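Local coordinates for De Novo Protein OR329 (Artificial gene, PDB 4HXT), which serves as a computationally designed armadillo-type repeat scaffold, probably made to self-assemble into a cyclic homo-oligomer rather than to perform a natural function, at residues Asp15-Thr18 and Gln19-Ala22; Asp225-Val228 and Gln229-Gln233. One frame throughout, in Å; residues are numbered along the deposited sequence.

Interaction 1: residues Asp15-Thr18 and Gln19-Ala22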
ATOM      1  N   ASP A  15     -23.292 -25.230  24.952  1.00 36.82           N
ATOM      2  CA  ASP A  15     -22.442 -26.395  25.140  1.00 31.30           C
ATOM      3  C   ASP A  15     -21.139 -26.174  24.373  1.00 30.33           C
ATOM      4  O   ASP A  15     -21.152 -26.064  23.151  1.00 40.25           O
ATOM      5  CB  ASP A  15     -23.149 -27.645  24.606  1.00 30.30           C
ATOM      6  CG  ASP A  15     -22.412 -28.926  24.952  1.00 30.17           C
ATOM      7  OD1 ASP A  15     -21.164 -28.925  24.930  1.00 36.53           O
ATOM      8  OD2 ASP A  15     -23.081 -29.940  25.235  1.00 42.29           O
ATOM      9  N   SER A  16     -20.020 -26.108  25.089  1.00 30.46           N
ATOM     10  CA  SER A  16     -18.722 -25.903  24.446  1.00 34.76           C
ATOM     11  C   SER A  16     -18.463 -26.923  23.342  1.00 31.27           C
ATOM     12  O   SER A  16     -17.881 -26.589  22.310  1.00 33.32           O
ATOM     13  CB  SER A  16     -17.587 -25.979  25.475  1.00 33.43           C
ATOM     14  OG  SER A  16     -17.458 -24.762  26.184  1.00 32.82           O
ATOM     15  N   GLU A  17     -18.889 -28.163  23.562  1.00 35.89           N
ATOM     16  CA  GLU A  17     -18.701 -29.216  22.570  1.00 37.52           C
ATOM     17  C   GLU A  17     -19.373 -28.839  21.255  1.00 29.42           C
ATOM     18  O   GLU A  17     -18.798 -29.013  20.184  1.00 29.38           O
ATOM     19  CB  GLU A  17     -19.281 -30.544  23.069  1.00 36.02           C
ATOM     20  CG  GLU A  17     -18.625 -31.072  24.329  1.00 43.07           C
ATOM     21  CD  GLU A  17     -17.118 -31.194  24.194  1.00 44.46           C
ATOM     22  OE1 GLU A  17     -16.650 -32.010  23.370  1.00 40.54           O
ATOM     23  OE2 GLU A  17     -16.401 -30.466  24.914  1.00 44.55           O
ATOM     24  N   THR A  18     -20.596 -28.327  21.347  1.00 25.89           N
ATOM     25  CA  THR A  18     -21.340 -27.926  20.162  1.00 28.74           C
ATOM     26  C   THR A  18     -20.653 -26.727  19.506  1.00 28.27           C
ATOM     27  O   THR A  18     -20.476 -26.692  18.292  1.00 30.66           O
ATOM     28  CB  THR A  18     -22.784 -27.537  20.527  1.00 33.30           C
ATOM     29  OG1 THR A  18     -23.405 -28.627  21.219  1.00 36.90           O
ATOM     30  CG2 THR A  18     -23.586 -27.210  19.274  1.00 26.54           C
ATOM     31  N   GLN A  19     -20.261 -25.755  20.323  1.00 29.71           N
ATOM     32  CA  GLN A  19     -19.601 -24.552  19.830  1.00 30.86           C
ATOM     33  C   GLN A  19     -18.302 -24.858  19.089  1.00 25.29           C
ATOM     34  O   GLN A  19     -18.094 -24.405  17.963  1.00 25.82           O
ATOM     35  CB  GLN A  19     -19.275 -23.611  20.982  1.00 28.34           C
ATOM     36  CG  GLN A  19     -20.462 -22.914  21.602  1.00 24.63           C
ATOM     37  CD  GLN A  19     -20.016 -21.858  22.584  1.00 32.32           C
ATOM     38  OE1 GLN A  19     -19.316 -22.157  23.549  1.00 38.53           O
ATOM     39  NE2 GLN A  19     -20.400 -20.611  22.335  1.00 31.91           N
ATOM     40  N   LYS A  20     -17.423 -25.614  19.747  1.00 21.76           N
ATOM     41  CA  LYS A  20     -16.127 -26.001  19.189  1.00 26.84           C
ATOM     42  C   LYS A  20     -16.281 -26.702  17.853  1.00 30.33           C
ATOM     43  O   LYS A  20     -15.541 -26.438  16.900  1.00 32.38           O
ATOM     44  CB  LYS A  20     -15.389 -26.939  20.133  1.00 31.08           C
ATOM     45  CG  LYS A  20     -14.956 -26.301  21.434  1.00 44.33           C
ATOM     46  CD  LYS A  20     -14.188 -27.278  22.318  1.00 46.11           C
ATOM     47  CE  LYS A  20     -15.116 -28.233  23.057  1.00 50.71           C
ATOM     48  NZ  LYS A  20     -14.361 -29.076  24.029  1.00 47.69           N
ATOM     49  N   GLU A  21     -17.238 -27.622  17.801  1.00 32.22           N
ATOM     50  CA  GLU A  21     -17.562 -28.425  16.637  1.00 33.91           C
ATOM     51  C   GLU A  21     -18.104 -27.572  15.492  1.00 30.73           C
ATOM     52  O   GLU A  21     -17.770 -27.800  14.330  1.00 31.95           O
ATOM     53  CB  GLU A  21     -18.624 -29.475  17.033  1.00 47.73           C
ATOM     54  CG  GLU A  21     -18.950 -30.510  15.929  1.00 65.30           C
ATOM     55  CD  GLU A  21     -17.721 -31.271  15.475  1.00 81.96           C
ATOM     56  OE1 GLU A  21     -16.687 -31.215  16.183  1.00 84.83           O
ATOM     57  OE2 GLU A  21     -17.799 -31.927  14.415  1.00 88.43           O
ATOM     58  N   ALA A  22     -18.974 -26.614  15.805  1.00 32.18           N
ATOM     59  CA  ALA A  22     -19.517 -25.723  14.781  1.00 30.77           C
ATOM     60  C   ALA A  22     -18.394 -24.853  14.211  1.00 26.00           C
ATOM     61  O   ALA A  22     -18.284 -24.681  12.995  1.00 33.81           O
ATOM     62  CB  ALA A  22     -20.626 -24.837  15.371  1.00 26.07           C
TER
HETATM   63  O   HOH W   1     -20.113 -22.778  26.613  1.00 56.92           O
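E17 and K20 meet at their charged ends because both place CG beside the backbone N (chi1 -62° and -67°); E17 then bends at chi2 and K20 at chi3, leaving the two chains side by side and pointing the same way. K20 NZ closes a short salt bridge of 2.6 Å to E17 OE2, reaching that oxygen from above the carboxylate plane. The lysine's methylenes lie against the backbone oxygen of S16, with K20 CG 3.1 Å from S16 O. With an alanine in place of K20, the E17 carboxylate is likely to lose its charged mate and become freer to turn. At the start of the helix, D15 is the N-cap: its OD1 accepts from E17 N at 2.8 Å. The main chain continues with i to i+4 bonds, such as K20 N to S16 O at 2.8 Å. A water joins Q19 OE1 at 3.2 Å and, weakly, S16 OG, whose hydrogen bond to D57 ties the turn to the segment before helix 58-71. Q19 NE2 bonds the carbonyl of L11, V60 of helix 58-71 packs on S16, Q19 and K20, and T18 and A22 rest on L10 of helix 3-10.

Interaction 2: residues Asp225-Val228 and Gln229-Gln233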
ATOM      1  N   ASP A 225      19.545 -22.659   1.870  1.00 27.48           N
ATOM      2  CA  ASP A 225      18.115 -22.474   1.628  1.00 27.72           C
ATOM      3  C   ASP A 225      17.967 -21.322   0.634  1.00 30.63           C
ATOM      4  O   ASP A 225      18.201 -20.165   0.981  1.00 29.07           O
ATOM      5  CB  ASP A 225      17.395 -22.120   2.932  1.00 29.49           C
ATOM      6  CG  ASP A 225      15.885 -22.072   2.772  1.00 40.21           C
ATOM      7  OD1 ASP A 225      15.219 -23.081   3.083  1.00 48.11           O
ATOM      8  OD2 ASP A 225      15.366 -21.030   2.322  1.00 46.15           O
ATOM      9  N   SER A 226      17.573 -21.642  -0.595  1.00 32.38           N
ATOM     10  CA  SER A 226      17.423 -20.638  -1.646  1.00 38.00           C
ATOM     11  C   SER A 226      16.464 -19.494  -1.314  1.00 30.73           C
ATOM     12  O   SER A 226      16.669 -18.366  -1.760  1.00 28.17           O
ATOM     13  CB  SER A 226      16.981 -21.308  -2.951  1.00 44.81           C
ATOM     14  OG  SER A 226      15.713 -21.918  -2.801  1.00 51.76           O
ATOM     15  N   GLU A 227      15.416 -19.782  -0.549  1.00 28.40           N
ATOM     16  CA  GLU A 227      14.451 -18.751  -0.175  1.00 31.62           C
ATOM     17  C   GLU A 227      15.123 -17.729   0.736  1.00 31.72           C
ATOM     18  O   GLU A 227      14.905 -16.527   0.599  1.00 29.09           O
ATOM     19  CB  GLU A 227      13.249 -19.382   0.530  1.00 34.61           C
ATOM     20  CG  GLU A 227      12.346 -18.406   1.281  1.00 43.31           C
ATOM     21  CD  GLU A 227      11.732 -17.343   0.390  1.00 56.71           C
ATOM     22  OE1 GLU A 227      11.712 -17.531  -0.846  1.00 65.19           O
ATOM     23  OE2 GLU A 227      11.256 -16.322   0.933  1.00 56.01           O
ATOM     24  N   VAL A 228      15.941 -18.213   1.667  1.00 28.28           N
ATOM     25  CA  VAL A 228      16.655 -17.326   2.578  1.00 27.10           C
ATOM     26  C   VAL A 228      17.639 -16.497   1.766  1.00 22.54           C
ATOM     27  O   VAL A 228      17.763 -15.291   1.963  1.00 29.06           O
ATOM     28  CB  VAL A 228      17.437 -18.113   3.644  1.00 23.62           C
ATOM     29  CG1 VAL A 228      18.239 -17.152   4.519  1.00 28.06           C
ATOM     30  CG2 VAL A 228      16.479 -18.924   4.497  1.00 18.78           C
ATOM     31  N   GLN A 229      18.348 -17.155   0.853  1.00 20.99           N
ATOM     32  CA  GLN A 229      19.306 -16.460   0.007  1.00 22.69           C
ATOM     33  C   GLN A 229      18.598 -15.379  -0.781  1.00 18.64           C
ATOM     34  O   GLN A 229      19.047 -14.241  -0.828  1.00 21.57           O
ATOM     35  CB  GLN A 229      19.964 -17.417  -0.988  1.00 27.51           C
ATOM     36  CG  GLN A 229      20.963 -18.380  -0.402  1.00 28.76           C
ATOM     37  CD  GLN A 229      21.610 -19.230  -1.482  1.00 34.59           C
ATOM     38  OE1 GLN A 229      20.945 -20.037  -2.134  1.00 34.92           O
ATOM     39  NE2 GLN A 229      22.907 -19.041  -1.687  1.00 25.80           N
ATOM     40  N   LYS A 230      17.495 -15.755  -1.421  1.00 21.69           N
ATOM     41  CA  LYS A 230      16.724 -14.827  -2.231  1.00 24.84           C
ATOM     42  C   LYS A 230      16.268 -13.615  -1.428  1.00 23.42           C
ATOM     43  O   LYS A 230      16.337 -12.488  -1.915  1.00 21.10           O
ATOM     44  CB  LYS A 230      15.513 -15.534  -2.842  1.00 29.62           C
ATOM     45  CG  LYS A 230      14.687 -14.647  -3.762  1.00 40.91           C
ATOM     46  CD  LYS A 230      13.622 -15.434  -4.516  1.00 51.55           C
ATOM     47  CE  LYS A 230      12.561 -15.999  -3.584  1.00 57.47           C
ATOM     48  NZ  LYS A 230      11.503 -16.736  -4.336  1.00 64.04           N
ATOM     49  N   GLU A 231      15.797 -13.841  -0.206  1.00 19.42           N
ATOM     50  CA  GLU A 231      15.351 -12.723   0.631  1.00 18.25           C
ATOM     51  C   GLU A 231      16.549 -11.885   1.081  1.00 22.24           C
ATOM     52  O   GLU A 231      16.479 -10.656   1.111  1.00 21.51           O
ATOM     53  CB  GLU A 231      14.602 -13.231   1.864  1.00 20.97           C
ATOM     54  CG  GLU A 231      13.266 -13.914   1.581  1.00 23.25           C
ATOM     55  CD  GLU A 231      12.258 -13.009   0.886  1.00 36.83           C
ATOM     56  OE1 GLU A 231      12.371 -11.769   1.002  1.00 27.73           O
ATOM     57  OE2 GLU A 231      11.339 -13.544   0.231  1.00 43.91           O
ATOM     58  N   ALA A 232      17.652 -12.547   1.423  1.00 20.54           N
ATOM     59  CA  ALA A 232      18.841 -11.829   1.866  1.00 18.96           C
ATOM     60  C   ALA A 232      19.350 -10.926   0.753  1.00 18.16           C
ATOM     61  O   ALA A 232      19.794  -9.813   1.018  1.00 20.86           O
ATOM     62  CB  ALA A 232      19.936 -12.811   2.300  1.00 22.77           C
ATOM     63  N   GLN A 233      19.292 -11.403  -0.491  1.00 17.51           N
ATOM     64  CA  GLN A 233      19.744 -10.599  -1.628  1.00 17.21           C
ATOM     65  C   GLN A 233      18.841  -9.395  -1.847  1.00 20.36           C
ATOM     66  O   GLN A 233      19.316  -8.296  -2.120  1.00 23.80           O
ATOM     67  CB  GLN A 233      19.787 -11.436  -2.912  1.00 21.90           C
ATOM     68  CG  GLN A 233      21.083 -12.214  -3.100  1.00 28.85           C
ATOM     69  CD  GLN A 233      21.097 -13.056  -4.369  1.00 37.04           C
ATOM     70  OE1 GLN A 233      20.597 -12.637  -5.414  1.00 29.84           O
ATOM     71  NE2 GLN A 233      21.691 -14.241  -4.286  1.00 29.06           N
TER
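The backbone of D225-V228 runs straight into Q229-Q233 as the first turns of one helix, with Q229 N bonded to D225 O at 3.0 Å and K230, E231 and A232 each donating to the carbonyl four residues earlier. D225 caps this start, its OD2 taking the N-H of V228 at 2.9 Å through the anti lone pair. Among the side chains, E227 faces two partners. With CG anti to the backbone N (chi1 165°) and a bend at chi2, its carboxylate turns OE1 toward K230 and OE2 toward E231. OE1 forms a salt bridge of 3.6 Å to K230 NZ and also lies 3.3 Å from K230 CE, a looser grip than a direct short ion pair. OE2 comes within 2.9 Å of E231 OE2, two acceptors with their carboxylate planes turned 54° apart. Such closeness of like charges might raise the proton affinity of one carboxylate, although K230 beside E227 and R234 paired with E231 OE1 may partly offset the repulsion. Q229 reaches back with an extended chain, laying CG 3.6 Å from D225 O, while its NE2 bonds the carbonyl of L221. V228 and A232 pack on L220, and E231 on A191 and A195 of helix 184-197. The Asp N-cap is a common helix-start motif; helix 226-241, packed on helix 184-197, belongs to the helical stack of an armadillo-type repeat.

Interactions 1 and 2 are equivalent helix starts near the two ends of the solenoid, helix 16-30 and helix 226-241, on opposite sides of the chain's centre with centres about 43 Å apart and no touch between them. Both use an aspartate N-cap and a glutamine that reaches back to a leucine carbonyl in the preceding loop. Residues 15-22 form a surface contact, whereas 225-233 is partly buried, its glutamate E231 lying against helix 184-197. The chemistry also differs: in interaction 1 the Glu-Lys pair is short and isolated from E21, while in interaction 2 the salt bridge to lysine is longer and the carboxylate leans toward a second one.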